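Local coordinates for polyhedrin (Simulium ubiquitum cypovirus, PDB 5A9A), which forms the crystalline matrix of the viral occlusion bodies (polyhedra), which probably shelter cypovirus particles outside the host, and binds UTP, at residues E98-S109 against R158-E169; Q30-I38 against L49-I58. All blocks are in the same frame, centred on the assembly; numbering follows the deposited sequence.

Contact 1 (E98-S109 against R158-E169). With UTP (uridine 5'-triphosphate), chain B.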
loop_
_atom_site.group_PDB
_atom_site.type_symbol
_atom_site.label_atom_id
_atom_site.label_comp_id
_atom_site.label_asym_id
_atom_site.label_seq_id
_atom_site.Cartn_x
_atom_site.Cartn_y
_atom_site.Cartn_z
ATOM N N GLU A 98 -29.080 -9.019 -5.072
ATOM C CA GLU A 98 -28.245 -7.820 -5.050
ATOM C C GLU A 98 -28.160 -7.173 -3.668
ATOM O O GLU A 98 -29.063 -7.309 -2.842
ATOM C CB GLU A 98 -28.764 -6.799 -6.065
ATOM C CG GLU A 98 -28.689 -7.268 -7.504
ATOM C CD GLU A 98 -29.162 -6.215 -8.491
ATOM O OE1 GLU A 98 -29.203 -5.024 -8.120
ATOM O OE2 GLU A 98 -29.484 -6.581 -9.640
ATOM N N LEU A 99 -27.055 -6.471 -3.433
ATOM C CA LEU A 99 -26.878 -5.694 -2.217
ATOM C C LEU A 99 -27.332 -4.259 -2.451
ATOM O O LEU A 99 -27.064 -3.679 -3.503
ATOM C CB LEU A 99 -25.407 -5.673 -1.792
ATOM C CG LEU A 99 -24.779 -6.930 -1.189
ATOM C CD1 LEU A 99 -23.333 -6.634 -0.816
ATOM C CD2 LEU A 99 -25.550 -7.414 0.027
ATOM N N PHE A 100 -28.024 -3.693 -1.469
ATOM C CA PHE A 100 -28.336 -2.271 -1.480
ATOM C C PHE A 100 -27.062 -1.436 -1.634
ATOM O O PHE A 100 -27.084 -0.377 -2.260
ATOM C CB PHE A 100 -29.046 -1.873 -0.180
ATOM C CG PHE A 100 -30.480 -2.325 -0.099
ATOM C CD1 PHE A 100 -31.227 -2.558 -1.243
ATOM C CD2 PHE A 100 -31.085 -2.508 1.134
ATOM C CE1 PHE A 100 -32.547 -2.971 -1.157
ATOM C CE2 PHE A 100 -32.405 -2.919 1.225
ATOM C CZ PHE A 100 -33.135 -3.150 0.080
ATOM N N GLU A 101 -25.955 -1.918 -1.074
ATOM C CA GLU A 101 -24.744 -1.103 -0.960
ATOM C C GLU A 101 -23.692 -1.311 -2.050
ATOM O O GLU A 101 -22.591 -0.763 -1.957
ATOM C CB GLU A 101 -24.076 -1.324 0.398
ATOM C CG GLU A 101 -24.815 -0.692 1.562
ATOM C CD GLU A 101 -23.912 -0.452 2.757
ATOM O OE1 GLU A 101 -22.677 -0.577 2.606
ATOM O OE2 GLU A 101 -24.436 -0.136 3.845
ATOM N N TYR A 102 -24.002 -2.098 -3.072
ATOM C CA TYR A 102 -23.076 -2.224 -4.189
ATOM C C TYR A 102 -23.424 -1.166 -5.234
ATOM O O TYR A 102 -24.591 -0.988 -5.572
ATOM C CB TYR A 102 -23.112 -3.626 -4.799
ATOM C CG TYR A 102 -22.055 -3.829 -5.859
ATOM C CD1 TYR A 102 -22.252 -3.379 -7.155
ATOM C CD2 TYR A 102 -20.854 -4.459 -5.560
ATOM C CE1 TYR A 102 -21.289 -3.547 -8.122
ATOM C CE2 TYR A 102 -19.884 -4.637 -6.526
ATOM C CZ TYR A 102 -20.110 -4.177 -7.806
ATOM O OH TYR A 102 -19.157 -4.345 -8.780
ATOM N N PRO A 103 -22.409 -0.452 -5.742
ATOM C CA PRO A 103 -22.664 0.707 -6.607
ATOM C C PRO A 103 -23.283 0.343 -7.953
ATOM O O PRO A 103 -23.217 -0.807 -8.380
ATOM C CB PRO A 103 -21.267 1.306 -6.804
ATOM C CG PRO A 103 -20.343 0.158 -6.640
ATOM C CD PRO A 103 -20.968 -0.715 -5.587
ATOM N N VAL A 104 -23.881 1.333 -8.609
ATOM C CA VAL A 104 -24.515 1.128 -9.908
ATOM C C VAL A 104 -23.678 1.709 -11.043
ATOM O O VAL A 104 -23.949 1.454 -12.217
ATOM C CB VAL A 104 -25.922 1.769 -9.962
ATOM C CG1 VAL A 104 -26.899 0.987 -9.098
ATOM C CG2 VAL A 104 -25.868 3.234 -9.538
ATOM N N ALA A 105 -22.662 2.493 -10.695
ATOM C CA ALA A 105 -21.822 3.123 -11.706
ATOM C C ALA A 105 -20.575 3.740 -11.087
ATOM O O ALA A 105 -20.526 3.984 -9.880
ATOM C CB ALA A 105 -22.614 4.186 -12.456
ATOM N N ILE A 106 -19.573 3.990 -11.926
ATOM C CA ILE A 106 -18.352 4.662 -11.499
ATOM C C ILE A 106 -18.096 5.869 -12.389
ATOM O O ILE A 106 -18.299 5.809 -13.601
ATOM C CB ILE A 106 -17.117 3.748 -11.610
ATOM C CG1 ILE A 106 -17.442 2.325 -11.157
ATOM C CG2 ILE A 106 -15.961 4.326 -10.803
ATOM C CD1 ILE A 106 -16.334 1.336 -11.466
ATOM N N MET A 107 -17.652 6.964 -11.786
ATOM C CA MET A 107 -17.181 8.109 -12.549
ATOM C C MET A 107 -15.744 8.397 -12.143
ATOM O O MET A 107 -15.418 8.420 -10.952
ATOM C CB MET A 107 -18.056 9.337 -12.303
ATOM C CG MET A 107 -19.512 9.147 -12.693
ATOM S SD MET A 107 -20.473 10.660 -12.510
ATOM C CE MET A 107 -20.388 10.905 -10.739
ATOM N N ILE A 108 -14.882 8.607 -13.130
ATOM C CA ILE A 108 -13.481 8.887 -12.851
ATOM C C ILE A 108 -13.041 10.203 -13.476
ATOM O O ILE A 108 -13.074 10.370 -14.697
ATOM C CB ILE A 108 -12.564 7.760 -13.354
ATOM C CG1 ILE A 108 -12.988 6.423 -12.738
ATOM C CG2 ILE A 108 -11.114 8.065 -13.002
ATOM C CD1 ILE A 108 -12.121 5.254 -13.154
ATOM N N SER A 109 -12.641 11.134 -12.617
ATOM C CA SER A 109 -12.101 12.411 -13.052
ATOM C C SER A 109 -10.585 12.379 -12.904
ATOM O O SER A 109 -10.064 12.393 -11.791
ATOM C CB SER A 109 -12.688 13.543 -12.209
ATOM O OG SER A 109 -12.057 14.776 -12.500
ATOM N N ARG A 158 -9.722 14.707 -18.071
ATOM C CA ARG A 158 -10.662 13.866 -18.803
ATOM C C ARG A 158 -11.543 13.115 -17.813
ATOM O O ARG A 158 -11.163 12.934 -16.657
ATOM C CB ARG A 158 -9.915 12.892 -19.717
ATOM C CG ARG A 158 -8.943 13.583 -20.660
ATOM C CD ARG A 158 -8.504 12.677 -21.797
ATOM N NE ARG A 158 -7.573 13.359 -22.693
ATOM C CZ ARG A 158 -6.963 12.785 -23.727
ATOM N NH1 ARG A 158 -7.178 11.506 -24.009
ATOM N NH2 ARG A 158 -6.134 13.496 -24.479
ATOM N N PHE A 159 -12.709 12.673 -18.279
ATOM C CA PHE A 159 -13.758 12.168 -17.402
ATOM C C PHE A 159 -14.362 10.896 -17.999
ATOM O O PHE A 159 -14.713 10.866 -19.180
ATOM C CB PHE A 159 -14.828 13.253 -17.243
ATOM C CG PHE A 159 -15.831 12.982 -16.160
ATOM C CD1 PHE A 159 -15.530 13.242 -14.834
ATOM C CD2 PHE A 159 -17.086 12.496 -16.471
ATOM C CE1 PHE A 159 -16.462 13.007 -13.836
ATOM C CE2 PHE A 159 -18.021 12.261 -15.482
ATOM C CZ PHE A 159 -17.709 12.515 -14.162
ATOM N N LEU A 160 -14.472 9.847 -17.187
ATOM C CA LEU A 160 -14.967 8.558 -17.670
ATOM C C LEU A 160 -16.169 8.074 -16.864
ATOM O O LEU A 160 -16.162 8.122 -15.633
ATOM C CB LEU A 160 -13.857 7.507 -17.608
ATOM C CG LEU A 160 -14.215 6.106 -18.108
ATOM C CD1 LEU A 160 -14.390 6.097 -19.620
ATOM C CD2 LEU A 160 -13.146 5.109 -17.694
ATOM N N TYR A 161 -17.195 7.602 -17.566
ATOM C CA TYR A 161 -18.360 6.999 -16.926
ATOM C C TYR A 161 -18.368 5.490 -17.155
ATOM O O TYR A 161 -18.191 5.022 -18.281
ATOM C CB TYR A 161 -19.655 7.611 -17.467
ATOM C CG TYR A 161 -20.908 7.009 -16.869
ATOM C CD1 TYR A 161 -21.511 5.898 -17.445
ATOM C CD2 TYR A 161 -21.482 7.544 -15.723
ATOM C CE1 TYR A 161 -22.656 5.345 -16.904
ATOM C CE2 TYR A 161 -22.624 6.996 -15.173
ATOM C CZ TYR A 161 -23.205 5.896 -15.765
ATOM O OH TYR A 161 -24.341 5.346 -15.218
ATOM N N ILE A 162 -18.570 4.733 -16.083
ATOM C CA ILE A 162 -18.621 3.281 -16.176
ATOM C C ILE A 162 -19.896 2.756 -15.532
ATOM O O ILE A 162 -20.061 2.847 -14.320
ATOM C CB ILE A 162 -17.419 2.626 -15.465
ATOM C CG1 ILE A 162 -16.105 3.156 -16.039
ATOM C CG2 ILE A 162 -17.489 1.112 -15.593
ATOM C CD1 ILE A 162 -14.874 2.571 -15.378
ATOM N N PRO A 163 -20.807 2.202 -16.340
ATOM C CA PRO A 163 -21.985 1.584 -15.730
ATOM C C PRO A 163 -21.641 0.234 -15.120
ATOM O O PRO A 163 -20.893 -0.538 -15.720
ATOM C CB PRO A 163 -22.935 1.404 -16.913
ATOM C CG PRO A 163 -22.038 1.247 -18.086
ATOM C CD PRO A 163 -20.830 2.107 -17.811
ATOM N N LEU A 164 -22.163 -0.036 -13.930
ATOM C CA LEU A 164 -22.027 -1.355 -13.331
ATOM C C LEU A 164 -23.384 -2.050 -13.384
ATOM O O LEU A 164 -24.286 -1.727 -12.612
ATOM C CB LEU A 164 -21.516 -1.247 -11.890
ATOM C CG LEU A 164 -20.161 -0.549 -11.713
ATOM C CD1 LEU A 164 -19.794 -0.414 -10.237
ATOM C CD2 LEU A 164 -19.061 -1.287 -12.465
ATOM N N ARG A 165 -23.523 -2.995 -14.309
ATOM C CA ARG A 165 -24.795 -3.674 -14.543
ATOM C C ARG A 165 -24.861 -4.973 -13.755
ATOM O O ARG A 165 -25.877 -5.665 -13.760
ATOM C CB ARG A 165 -24.967 -3.985 -16.031
ATOM C CG ARG A 165 -24.979 -2.766 -16.935
ATOM C CD ARG A 165 -23.879 -2.868 -17.974
ATOM N NE ARG A 165 -24.003 -1.866 -19.029
ATOM C CZ ARG A 165 -23.047 -1.596 -19.913
ATOM N NH1 ARG A 165 -21.890 -2.245 -19.860
ATOM N NH2 ARG A 165 -23.242 -0.672 -20.842
ATOM N N CYS A 166 -23.762 -5.296 -13.086
ATOM C CA CYS A 166 -23.660 -6.512 -12.296
ATOM C C CYS A 166 -23.133 -6.106 -10.931
ATOM O O CYS A 166 -22.844 -4.931 -10.712
ATOM C CB CYS A 166 -22.706 -7.494 -12.978
ATOM S SG CYS A 166 -23.139 -7.845 -14.708
ATOM N N GLN A 167 -23.007 -7.058 -10.013
ATOM C CA GLN A 167 -22.434 -6.758 -8.704
ATOM C C GLN A 167 -21.284 -7.702 -8.362
ATOM O O GLN A 167 -21.051 -8.005 -7.194
ATOM C CB GLN A 167 -23.505 -6.809 -7.610
ATOM C CG GLN A 167 -24.648 -5.826 -7.812
ATOM C CD GLN A 167 -25.442 -5.601 -6.541
ATOM O OE1 GLN A 167 -25.498 -6.469 -5.668
ATOM N NE2 GLN A 167 -26.048 -4.423 -6.422
ATOM N N ASN A 168 -20.564 -8.152 -9.384
ATOM C CA ASN A 168 -19.416 -9.032 -9.182
ATOM C C ASN A 168 -18.100 -8.363 -9.562
ATOM O O ASN A 168 -17.038 -8.975 -9.473
ATOM C CB ASN A 168 -19.569 -10.304 -10.014
ATOM C CG ASN A 168 -19.384 -10.051 -11.500
ATOM O OD1 ASN A 168 -19.974 -9.127 -12.064
ATOM N ND2 ASN A 168 -18.546 -10.861 -12.138
ATOM N N GLU A 169 -18.169 -7.108 -9.987
ATOM C CA GLU A 169 -17.004 -6.443 -10.557
ATOM C C GLU A 169 -16.227 -5.585 -9.564
ATOM O O GLU A 169 -16.764 -5.111 -8.564
ATOM C CB GLU A 169 -17.425 -5.600 -11.760
ATOM C CG GLU A 169 -17.974 -6.439 -12.899
ATOM C CD GLU A 169 -18.525 -5.604 -14.036
ATOM O OE1 GLU A 169 -19.369 -4.721 -13.774
ATOM O OE2 GLU A 169 -18.111 -5.833 -15.193
HETATM P PA UTP B . -34.070 -7.034 6.836
HETATM O O1A UTP B . -34.744 -7.769 5.704
HETATM O O2A UTP B . -34.550 -5.662 7.243
HETATM O O3A UTP B . -34.066 -7.981 8.137
HETATM O "O5'" UTP B . -32.507 -6.907 6.487
HETATM P PB UTP B . -33.943 -9.583 8.026
HETATM O O1B UTP B . -33.412 -10.087 9.345
HETATM O O2B UTP B . -35.242 -10.119 7.479
HETATM O O3B UTP B . -32.792 -9.819 6.924
HETATM P PG UTP B . -32.861 -11.053 5.890
HETATM O O1G UTP B . -33.995 -11.897 6.415
HETATM O O2G UTP B . -31.505 -11.700 5.986
HETATM O O3G UTP B . -33.130 -10.369 4.573
HETATM C "C5'" UTP B . -31.919 -5.641 6.196
HETATM C "C4'" UTP B . -31.961 -5.392 4.695
HETATM O "O4'" UTP B . -30.869 -4.579 4.262
HETATM C "C1'" UTP B . -30.599 -4.893 2.896
HETATM C "C2'" UTP B . -30.934 -6.368 2.732
HETATM O "O2'" UTP B . -31.588 -6.633 1.487
HETATM C "C3'" UTP B . -31.866 -6.681 3.892
HETATM O "O3'" UTP B . -33.155 -7.061 3.413
HETATM N N1 UTP B . -29.216 -4.566 2.541
HETATM C C6 UTP B . -28.513 -3.730 3.308
HETATM C C2 UTP B . -28.633 -5.103 1.376
HETATM O O2 UTP B . -29.288 -5.876 0.654
HETATM N N3 UTP B . -27.376 -4.793 1.044
HETATM C C4 UTP B . -26.653 -3.961 1.803
HETATM O O4 UTP B . -25.480 -3.678 1.480
HETATM C C5 UTP B . -27.209 -3.412 2.953
HETATM O O HOH W 1 -26.874 -5.902 -10.832
HETATM O O HOH W 2 -25.795 -2.363 -8.150
HETATM O O HOH W 3 -25.123 -2.641 -10.013
#
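Two antiparallel strands of the large polyhedrin sheet, 105-109 and 158-163, pair here, and the loop before strand 105-109 reaches the UTP pocket. Ile106 with Ile162 and Ile108 with Leu160 are the hydrogen-bonded pairs, and their branched aliphatic chains suit a buried sheet face. On the other face Met107 lays its sulfur at the edge of the Phe159 ring, SD 5.0 Å from the centroid, a Met-aromatic contact. Past the strands, Leu164 packs CD1 against Ile106 CG1 and Pro103 CG, both at 3.7 Å. Gln167 slides past Tyr102, CA over the ring face, and its amide grips the Leu99 backbone twice: OE1 takes the N-H of Leu99 on an in-plane lone pair at 2.7 Å, while NE2 donates a hydrogen bond to Leu99 O at 3.2 Å. Tyr102, CG anti to the backbone N (chi1 -174°), reaches across, and its OH donates to Glu169 O. The two amide bonds probably steady Leu99, first residue of the type I turn whose Phe100 and Glu101 meet the uracil; the Glu101 N bond to UTP O4 is weak. Helix 76-87 packs against Leu99, strand 34-41 borders strand 105-111, and Val121 and Val123 of strand 120-124 cover Ile162.

Contact 2 (Q30-I38 against L49-I58); sequences QDAIKRVAI and LIDYNAPEFI
Arg35 and Asp51 lock two neighbouring strands together with a side-on salt bridge, NE to OD1 at 2.9 Å and NH2 to OD2 at 2.7 Å. The Arg35 chain is extended; chi1 of -166° turns it away from its own N and carries the guanidinium across to the carboxylate, the two planes 33° apart. Arg35 also meets Asp127 of a second subunit, so a long, charged side chain suits this subunit boundary. The face that carries Val36, Ile38 and Tyr52 is tightly packed and mostly apolar: Val36 CG2 touches Ile58 CD1 at 3.7 Å, and Ile38 CG1 lies against Tyr52 CE1. The end at partly exposed Asp31 is looser and more polar. Lys34, bent at chi2 (74°), curls its NZ back to Ala32 O at 2.7 Å and on to Pro55 O at 3.2 Å. Asp31 OD1 lies only 2.5 Å from Glu56 OE2, close enough that one of the two acids probably carries a proton; Arg185 also salt-bridges Asp31, perhaps offsetting the negative charge. Three hydrogen-bonded pairs, Lys34 with Ala54, Val36 with Tyr52 and Ile38 with Ile50, give the ladder of an antiparallel beta hairpin, here formed by strands 34-41 and 47-54.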
loop_
_atom_site.group_PDB
_atom_site.type_symbol
_atom_site.label_atom_id
_atom_site.label_comp_id
_atom_site.label_asym_id
_atom_site.label_seq_id
_atom_site.Cartn_x
_atom_site.Cartn_y
_atom_site.Cartn_z
ATOM N N GLN A 30 7.693 18.951 -14.029
ATOM C CA GLN A 30 8.016 17.604 -13.576
ATOM C C GLN A 30 7.934 17.531 -12.054
ATOM O O GLN A 30 8.403 18.425 -11.349
ATOM C CB GLN A 30 9.396 17.166 -14.075
ATOM C CG GLN A 30 9.420 16.789 -15.553
ATOM C CD GLN A 30 8.558 15.574 -15.859
ATOM O OE1 GLN A 30 8.832 14.469 -15.392
ATOM N NE2 GLN A 30 7.504 15.777 -16.643
ATOM N N ASP A 31 7.320 16.457 -11.567
ATOM C CA ASP A 31 7.038 16.274 -10.141
ATOM C C ASP A 31 5.898 17.162 -9.636
ATOM O O ASP A 31 5.695 17.301 -8.428
ATOM C CB ASP A 31 8.294 16.470 -9.289
ATOM C CG ASP A 31 9.035 15.165 -9.041
ATOM O OD1 ASP A 31 8.718 14.167 -9.721
ATOM O OD2 ASP A 31 9.934 15.130 -8.175
ATOM N N ALA A 32 5.151 17.758 -10.560
ATOM C CA ALA A 32 3.893 18.397 -10.201
ATOM C C ALA A 32 2.902 17.299 -9.830
ATOM O O ALA A 32 3.030 16.162 -10.280
ATOM C CB ALA A 32 3.362 19.228 -11.351
ATOM N N ILE A 33 1.920 17.638 -9.005
ATOM C CA ILE A 33 0.939 16.659 -8.556
ATOM C C ILE A 33 -0.094 16.347 -9.633
ATOM O O ILE A 33 -0.519 17.227 -10.380
ATOM C CB ILE A 33 0.207 17.150 -7.287
ATOM C CG1 ILE A 33 1.124 17.037 -6.066
ATOM C CG2 ILE A 33 -1.074 16.358 -7.061
ATOM C CD1 ILE A 33 1.500 15.612 -5.708
ATOM N N LYS A 34 -0.483 15.078 -9.707
ATOM C CA LYS A 34 -1.624 14.657 -10.512
ATOM C C LYS A 34 -2.737 14.285 -9.548
ATOM O O LYS A 34 -2.462 13.815 -8.444
ATOM C CB LYS A 34 -1.267 13.455 -11.393
ATOM C CG LYS A 34 -0.346 13.783 -12.568
ATOM C CD LYS A 34 1.082 14.026 -12.107
ATOM C CE LYS A 34 1.952 14.563 -13.232
ATOM N NZ LYS A 34 3.288 14.982 -12.729
ATOM N N ARG A 35 -3.988 14.492 -9.951
ATOM C CA ARG A 35 -5.113 14.266 -9.049
ATOM C C ARG A 35 -6.265 13.526 -9.728
ATOM O O ARG A 35 -6.749 13.929 -10.788
ATOM C CB ARG A 35 -5.594 15.597 -8.462
ATOM C CG ARG A 35 -6.527 15.447 -7.266
ATOM C CD ARG A 35 -6.600 16.729 -6.447
ATOM N NE ARG A 35 -7.387 16.553 -5.229
ATOM C CZ ARG A 35 -7.774 17.546 -4.432
ATOM N NH1 ARG A 35 -7.458 18.803 -4.723
ATOM N NH2 ARG A 35 -8.487 17.285 -3.344
ATOM N N VAL A 36 -6.689 12.432 -9.105
ATOM C CA VAL A 36 -7.750 11.592 -9.641
ATOM C C VAL A 36 -8.849 11.405 -8.603
ATOM O O VAL A 36 -8.575 11.088 -7.442
ATOM C CB VAL A 36 -7.211 10.198 -10.032
ATOM C CG1 VAL A 36 -8.357 9.217 -10.263
ATOM C CG2 VAL A 36 -6.328 10.293 -11.264
ATOM N N ALA A 37 -10.093 11.612 -9.021
ATOM C CA ALA A 37 -11.235 11.324 -8.160
ATOM C C ALA A 37 -12.009 10.123 -8.692
ATOM O O ALA A 37 -12.537 10.157 -9.807
ATOM C CB ALA A 37 -12.147 12.538 -8.061
ATOM N N ILE A 38 -12.048 9.053 -7.902
ATOM C CA ILE A 38 -12.898 7.910 -8.203
ATOM C C ILE A 38 -14.224 8.117 -7.487
ATOM O O ILE A 38 -14.258 8.233 -6.261
ATOM C CB ILE A 38 -12.287 6.585 -7.708
ATOM C CG1 ILE A 38 -10.835 6.444 -8.172
ATOM C CG2 ILE A 38 -13.126 5.410 -8.188
ATOM C CD1 ILE A 38 -10.660 6.337 -9.676
ATOM N N LEU A 49 -16.804 9.377 -2.847
ATOM C CA LEU A 49 -15.701 9.899 -3.644
ATOM C C LEU A 49 -14.358 9.636 -2.978
ATOM O O LEU A 49 -14.154 9.972 -1.811
ATOM C CB LEU A 49 -15.892 11.402 -3.874
ATOM C CG LEU A 49 -14.913 12.089 -4.832
ATOM C CD1 LEU A 49 -15.559 13.319 -5.448
ATOM C CD2 LEU A 49 -13.614 12.457 -4.130
ATOM N N ILE A 50 -13.441 9.036 -3.728
ATOM C CA ILE A 50 -12.102 8.767 -3.218
ATOM C C ILE A 50 -11.073 9.585 -3.985
ATOM O O ILE A 50 -10.913 9.436 -5.196
ATOM C CB ILE A 50 -11.750 7.275 -3.292
ATOM C CG1 ILE A 50 -12.822 6.449 -2.575
ATOM C CG2 ILE A 50 -10.387 7.021 -2.671
ATOM C CD1 ILE A 50 -13.992 6.065 -3.458
ATOM N N ASP A 51 -10.370 10.442 -3.253
ATOM C CA ASP A 51 -9.474 11.427 -3.841
ATOM C C ASP A 51 -8.019 10.966 -3.773
ATOM O O ASP A 51 -7.485 10.728 -2.689
ATOM C CB ASP A 51 -9.654 12.760 -3.108
ATOM C CG ASP A 51 -8.637 13.806 -3.522
ATOM O OD1 ASP A 51 -8.191 13.778 -4.684
ATOM O OD2 ASP A 51 -8.284 14.660 -2.679
ATOM N N TYR A 52 -7.387 10.843 -4.938
ATOM C CA TYR A 52 -6.000 10.394 -5.032
ATOM C C TYR A 52 -5.097 11.518 -5.525
ATOM O O TYR A 52 -5.511 12.342 -6.343
ATOM C CB TYR A 52 -5.864 9.236 -6.027
ATOM C CG TYR A 52 -6.461 7.910 -5.603
ATOM C CD1 TYR A 52 -7.799 7.624 -5.825
ATOM C CD2 TYR A 52 -5.669 6.925 -5.024
ATOM C CE1 TYR A 52 -8.343 6.406 -5.453
ATOM C CE2 TYR A 52 -6.202 5.705 -4.651
ATOM C CZ TYR A 52 -7.539 5.451 -4.869
ATOM O OH TYR A 52 -8.072 4.237 -4.503
ATOM N N ASN A 53 -3.861 11.546 -5.040
ATOM C CA ASN A 53 -2.844 12.410 -5.633
ATOM C C ASN A 53 -1.457 11.772 -5.579
ATOM O O ASN A 53 -1.142 11.012 -4.660
ATOM C CB ASN A 53 -2.840 13.803 -4.981
ATOM C CG ASN A 53 -2.035 13.854 -3.689
ATOM O OD1 ASN A 53 -0.814 13.697 -3.695
ATOM N ND2 ASN A 53 -2.716 14.105 -2.581
ATOM N N ALA A 54 -0.642 12.069 -6.586
ATOM C CA ALA A 54 0.729 11.575 -6.645
ATOM C C ALA A 54 1.504 12.353 -7.704
ATOM O O ALA A 54 0.912 12.901 -8.633
ATOM C CB ALA A 54 0.753 10.091 -6.956
ATOM N N PRO A 55 2.833 12.426 -7.553
ATOM C CA PRO A 55 3.654 13.193 -8.495
ATOM C C PRO A 55 4.208 12.384 -9.672
ATOM O O PRO A 55 4.607 12.996 -10.664
ATOM C CB PRO A 55 4.794 13.701 -7.613
ATOM C CG PRO A 55 4.965 12.634 -6.586
ATOM C CD PRO A 55 3.600 12.014 -6.365
ATOM N N GLU A 56 4.237 11.055 -9.578
ATOM C CA GLU A 56 4.754 10.238 -10.678
ATOM C C GLU A 56 3.641 9.464 -11.390
ATOM O O GLU A 56 3.489 9.558 -12.606
ATOM C CB GLU A 56 5.831 9.268 -10.185
ATOM C CG GLU A 56 6.805 9.861 -9.181
ATOM C CD GLU A 56 7.429 11.159 -9.657
ATOM O OE1 GLU A 56 7.506 11.380 -10.886
ATOM O OE2 GLU A 56 7.842 11.963 -8.797
ATOM N N PHE A 57 2.871 8.690 -10.635
ATOM C CA PHE A 57 1.734 7.968 -11.206
ATOM C C PHE A 57 0.733 7.561 -10.137
ATOM O O PHE A 57 1.112 7.201 -9.025
ATOM C CB PHE A 57 2.198 6.729 -11.986
ATOM C CG PHE A 57 3.001 5.756 -11.172
ATOM C CD1 PHE A 57 2.376 4.742 -10.463
ATOM C CD2 PHE A 57 4.383 5.842 -11.132
ATOM C CE1 PHE A 57 3.116 3.840 -9.714
ATOM C CE2 PHE A 57 5.129 4.943 -10.390
ATOM C CZ PHE A 57 4.496 3.942 -9.680
ATOM N N ILE A 58 -0.550 7.633 -10.483
ATOM C CA ILE A 58 -1.607 7.147 -9.607
ATOM C C ILE A 58 -2.130 5.819 -10.119
ATOM O O ILE A 58 -2.879 5.771 -11.094
ATOM C CB ILE A 58 -2.798 8.119 -9.534
ATOM C CG1 ILE A 58 -2.364 9.463 -8.948
ATOM C CG2 ILE A 58 -3.913 7.516 -8.687
ATOM C CD1 ILE A 58 -3.423 10.539 -9.061
HETATM O O HOH W 4 6.322 14.072 -12.589
#

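Overall arrangement
Contacts 1 and 2 are both largely buried and belong to one antiparallel sheet, in which strands 105-111 and 34-41 are neighbours. Their centres lie 21 Å apart, yet they join directly: Ser109 O probably accepts a hydrogen bond from Ala37 N at 2.9 Å, and Ile106 and Ile108 pack on Ile38, so that apolar packing runs on from one contact to the other. Contact 2 is a local hairpin near the chain centre, whereas contact 1 brings together strands distant in sequence. Their polar ends differ with their surroundings. Contact 1 relies on a neutral amide to shape a loop at the nucleotide pocket; contact 2, away from that pocket, uses charged groups, some of which face a second subunit.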